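Local atomic coordinates of flagellin (Burkholderia pseudomallei, PDB entry 4CFI), a protein that probably assembles, as the repeating subunit, into the helical filament of the bacterial flagellum, which drives swimming and is also a target of the host immune response. Residues V117-S122 against T164-S169; Q137-S142 against Q153-L158. All blocks are in the same frame, centred on the assembly; numbering follows the deposited sequence. Where two conformers were deposited one is given.

Interaction 1 (V117-S122 against T164-S169); sequences VAIDSS and TAVFGS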
# COMPACT_ATOMS: atom_id res chain seq x y z
N VAL A 117 -2.16 25.25 -2.95
CA VAL A 117 -2.98 25.76 -4.05
C VAL A 117 -3.49 27.16 -3.70
O VAL A 117 -3.24 27.67 -2.61
CB VAL A 117 -4.19 24.84 -4.35
CG1 VAL A 117 -3.71 23.45 -4.74
CG2 VAL A 117 -5.18 24.79 -3.19
N ALA A 118 -4.19 27.78 -4.64
CA ALA A 118 -4.79 29.11 -4.44
C ALA A 118 -6.06 29.19 -5.27
O ALA A 118 -6.03 29.61 -6.43
CB ALA A 118 -3.82 30.23 -4.81
N ILE A 119 -7.18 28.75 -4.69
CA ILE A 119 -8.45 28.64 -5.39
C ILE A 119 -9.60 29.14 -4.54
O ILE A 119 -9.50 29.22 -3.31
CB ILE A 119 -8.73 27.18 -5.86
CG1 ILE A 119 -8.89 26.23 -4.68
CG2 ILE A 119 -7.66 26.71 -6.85
CD1 ILE A 119 -9.11 24.77 -5.04
N ASP A 120 -10.70 29.48 -5.21
CA ASP A 120 -11.93 29.80 -4.52
C ASP A 120 -12.77 28.54 -4.26
O ASP A 120 -12.34 27.42 -4.53
CB ASP A 120 -12.70 30.92 -5.27
CG ASP A 120 -13.33 30.49 -6.58
OD1 ASP A 120 -13.41 29.29 -6.85
OD2 ASP A 120 -13.71 31.41 -7.35
N SER A 121 -13.96 28.73 -3.70
CA SER A 121 -14.78 27.58 -3.29
C SER A 121 -15.31 26.77 -4.48
O SER A 121 -15.79 25.65 -4.28
CB SER A 121 -15.94 28.04 -2.40
OG SER A 121 -16.83 28.91 -3.10
N SER A 122 -15.25 27.33 -5.68
CA SER A 122 -15.64 26.63 -6.91
C SER A 122 -14.47 26.00 -7.65
O SER A 122 -14.67 25.40 -8.70
CB SER A 122 -16.37 27.58 -7.88
OG SER A 122 -17.53 28.12 -7.30
N THR A 164 -14.43 18.51 -8.96
CA THR A 164 -14.53 18.33 -10.40
C THR A 164 -13.68 19.38 -11.12
O THR A 164 -12.99 19.07 -12.09
CB THR A 164 -16.02 18.41 -10.83
OG1 THR A 164 -16.73 17.32 -10.22
CG2 THR A 164 -16.18 18.38 -12.36
N ALA A 165 -13.78 20.62 -10.67
CA ALA A 165 -13.12 21.75 -11.34
C ALA A 165 -11.60 21.69 -11.31
O ALA A 165 -10.95 22.24 -12.19
CB ALA A 165 -13.58 23.07 -10.73
N VAL A 166 -11.05 21.07 -10.26
CA VAL A 166 -9.59 20.97 -10.08
C VAL A 166 -9.05 19.65 -10.63
O VAL A 166 -8.05 19.64 -11.34
CB VAL A 166 -9.19 21.15 -8.58
CG1 VAL A 166 -7.70 20.88 -8.37
CG2 VAL A 166 -9.56 22.56 -8.13
N PHE A 167 -9.72 18.55 -10.33
CA PHE A 167 -9.20 17.21 -10.56
C PHE A 167 -9.86 16.46 -11.71
O PHE A 167 -9.40 15.37 -12.07
CB PHE A 167 -9.28 16.40 -9.27
CG PHE A 167 -8.44 16.99 -8.17
CD1 PHE A 167 -7.06 16.91 -8.21
CD2 PHE A 167 -9.04 17.62 -7.07
CE1 PHE A 167 -6.28 17.44 -7.20
CE2 PHE A 167 -8.25 18.17 -6.07
CZ PHE A 167 -6.88 18.09 -6.12
N GLY A 168 -10.91 17.03 -12.29
CA GLY A 168 -11.63 16.34 -13.35
C GLY A 168 -12.63 15.33 -12.80
O GLY A 168 -12.89 15.28 -11.60
N SER A 169 -13.18 14.51 -13.69
CA SER A 169 -14.30 13.64 -13.34
C SER A 169 -13.93 12.16 -13.11
O SER A 169 -14.81 11.39 -12.71
CB SER A 169 -15.43 13.80 -14.37
OG SER A 169 -15.94 15.12 -14.35
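I119, the last residue of strand 111-119, sends its side chain toward V166 of helix 160-167. CB starts the chain off toward the helix; CG1 lies between the backbone N and the carbonyl carbon (chi1 64°), and the extended second torsion carries CD1 outward. Neither CB nor CG1 approaches V166 closely, and CG2, branching beside the backbone N, also falls short of it. The touching is left to the tip: I119 CD1 meets V166 CG2 at 3.8 Å, the two side chains running at a slant to each other. The I119 side chain also touches T135 of strand 135-142. Beta-branching suits I119 in an extended strand; for V166, in the helix, what matters is the apolar branch turned to the buried side.

V166 is two-sided. While CG2 meets the isoleucine, CG1 stands 3.5 Å above the plane of the F167 ring, over its centre, and that ring stacks in turn with F150.

Nearer the surface, S122 O comes to 3.3 Å from A165 CB, a small methyl that lets the loop carbonyl come close to the helix. An Asx turn shapes this loop: S122 N donates to D120 OD1 at 2.9 Å, arriving 49° out of the carboxylate plane, and the same oxygen accepts from A124 N. G168 leaves the helix with a phi of 81°, which favours glycine.

Between these segments of the D2 domain the direct contact is thus van der Waals, while polar bonds shape the loop and, through S121 O and S159 OG, tie it to the approach to the helix.

Interaction 2 (Q137-S142 against Q153-L158); sequences QINVVS and QNNQAL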
# COMPACT_ATOMS: atom_id res chain seq x y z
N GLN A 137 -4.67 24.75 0.67
CA GLN A 137 -4.07 23.41 0.59
C GLN A 137 -5.15 22.42 0.25
O GLN A 137 -6.31 22.61 0.63
CB GLN A 137 -3.42 22.97 1.92
CG GLN A 137 -2.43 23.97 2.49
CD GLN A 137 -1.82 23.56 3.80
OE1 GLN A 137 -2.14 22.53 4.36
NE2 GLN A 137 -0.94 24.41 4.32
N ILE A 138 -4.77 21.34 -0.44
CA ILE A 138 -5.66 20.20 -0.65
C ILE A 138 -4.94 18.95 -0.18
O ILE A 138 -3.85 18.62 -0.67
CB ILE A 138 -6.09 20.05 -2.12
CG1 ILE A 138 -6.82 21.32 -2.58
CG2 ILE A 138 -6.95 18.79 -2.29
CD1 ILE A 138 -7.05 21.35 -4.09
N ASN A 139 -5.56 18.23 0.74
CA ASN A 139 -5.10 16.92 1.18
C ASN A 139 -5.77 15.87 0.33
O ASN A 139 -6.98 15.87 0.18
CB ASN A 139 -5.48 16.70 2.63
CG ASN A 139 -4.99 17.84 3.51
OD1 ASN A 139 -3.78 18.08 3.64
ND2 ASN A 139 -5.93 18.55 4.11
N VAL A 140 -4.96 14.97 -0.24
CA VAL A 140 -5.44 13.90 -1.12
C VAL A 140 -5.41 12.59 -0.32
O VAL A 140 -4.36 12.17 0.15
CB VAL A 140 -4.56 13.80 -2.38
CG1 VAL A 140 -5.09 12.71 -3.32
CG2 VAL A 140 -4.50 15.14 -3.09
N VAL A 141 -6.59 11.99 -0.19
CA VAL A 141 -6.80 10.86 0.70
C VAL A 141 -7.25 9.64 -0.12
O VAL A 141 -8.11 9.74 -0.99
CB VAL A 141 -7.87 11.23 1.78
CG1 VAL A 141 -8.09 10.08 2.73
CG2 VAL A 141 -7.45 12.48 2.55
N SER A 142 -6.66 8.48 0.14
CA SER A 142 -7.02 7.27 -0.59
C SER A 142 -8.44 6.82 -0.27
O SER A 142 -8.94 7.06 0.84
CB SER A 142 -6.06 6.14 -0.22
OG SER A 142 -6.14 5.91 1.18
N GLN A 153 -7.34 22.95 3.71
CA GLN A 153 -6.34 23.21 4.73
C GLN A 153 -6.90 23.09 6.13
O GLN A 153 -6.12 22.95 7.09
CB GLN A 153 -5.71 24.61 4.54
CG GLN A 153 -6.64 25.78 4.78
CD GLN A 153 -7.61 26.07 3.65
OE1 GLN A 153 -7.48 25.56 2.54
NE2 GLN A 153 -8.53 26.95 3.90
N ASN A 154 -8.22 23.20 6.28
CA ASN A 154 -8.87 23.03 7.57
C ASN A 154 -9.56 21.68 7.72
O ASN A 154 -10.40 21.50 8.60
CB ASN A 154 -9.85 24.18 7.83
CG ASN A 154 -9.15 25.52 7.87
OD1 ASN A 154 -8.03 25.63 8.38
ND2 ASN A 154 -9.76 26.52 7.26
N ASN A 155 -9.18 20.73 6.87
CA ASN A 155 -9.69 19.36 6.93
C ASN A 155 -11.17 19.25 6.60
O ASN A 155 -11.80 18.24 6.94
CB ASN A 155 -9.37 18.70 8.28
CG ASN A 155 -7.90 18.74 8.59
OD1 ASN A 155 -7.44 19.22 9.67
ND2 ASN A 155 -7.13 18.24 7.67
N GLN A 156 -11.73 20.23 5.88
CA GLN A 156 -13.12 20.15 5.41
C GLN A 156 -13.13 19.62 3.98
O GLN A 156 -12.31 19.99 3.16
CB GLN A 156 -13.81 21.52 5.43
CG GLN A 156 -13.67 22.25 6.76
CD GLN A 156 -14.03 21.39 7.96
OE1 GLN A 156 -13.20 21.13 8.87
NE2 GLN A 156 -15.26 20.96 7.98
N ALA A 157 -14.07 18.74 3.67
CA ALA A 157 -14.21 18.26 2.30
C ALA A 157 -14.32 19.42 1.33
O ALA A 157 -15.01 20.40 1.59
CB ALA A 157 -15.43 17.36 2.19
N LEU A 158 -13.63 19.33 0.20
CA LEU A 158 -13.87 20.26 -0.89
C LEU A 158 -15.31 20.08 -1.36
O LEU A 158 -15.87 19.00 -1.24
CB LEU A 158 -12.94 20.00 -2.07
CG LEU A 158 -11.45 20.18 -1.82
CD1 LEU A 158 -10.70 20.05 -3.14
CD2 LEU A 158 -11.14 21.52 -1.17
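Q137 overlaps the CB methylene of Q153: Q137 CB lies 3.8 Å from Q153 CB, and Q137 CG is 3.9 Å from that same atom. The extended Q137 chain runs on past it, its CD and OE1 each still 4.1 Å from Q153 CB, while Q153 bends, and the two amide planes stand 77° apart. A chi1 of 67° and a second bend at chi2 fold the Q153 amide back toward the strand start. There Q153 OE1 takes a weak hydrogen bond from Q137 N, 3.5 Å long though fairly straight; its stronger donor is T136 N, and NE2 gives a weak bond to E134 O. A long, flexible side chain suits a place where one amide can serve two backbone N-H groups and a carbonyl.

The setting is the three-stranded antiparallel meander of the D2 domain: strand 135-142 is central, and segment 153-158 is the loop leaving edge strand 148-152 for helix 160-167. D152 OD1 shapes that loop by accepting from N154 N and Q156 N.

Further along, N139 ND2 and N155 ND2 approach to 3.8 Å, with amide planes 27° apart; this is van der Waals contact between two donors. The N139 amide has its polar partners elsewhere, OD1 with T114 OG1 and ND2 with T151 OG1.

I138 faces the core, and L158, in one of two modelled conformers, crosses it at about a right angle, L158 CD1 lying 4.0 Å from I138 CD1 and likewise near the CG2 branch.

Interaction 2 is nested in the chain between the two segments of interaction 1, and their centres lie 12 Å apart. I138 joins them. Its CD1 is 3.8 Å from F167 CZ and 4.1 Å from I119 CD1, while V117 CG2 packs on I138 CG1 at 3.9 Å. One isoleucine of the central strand therefore touches the neighbouring strand 111-119, helix 160-167 and, through L158, the loop that leads into that helix. The two contacts share one apolar core between the meander and helix 160-167, with their polar residues toward its margins.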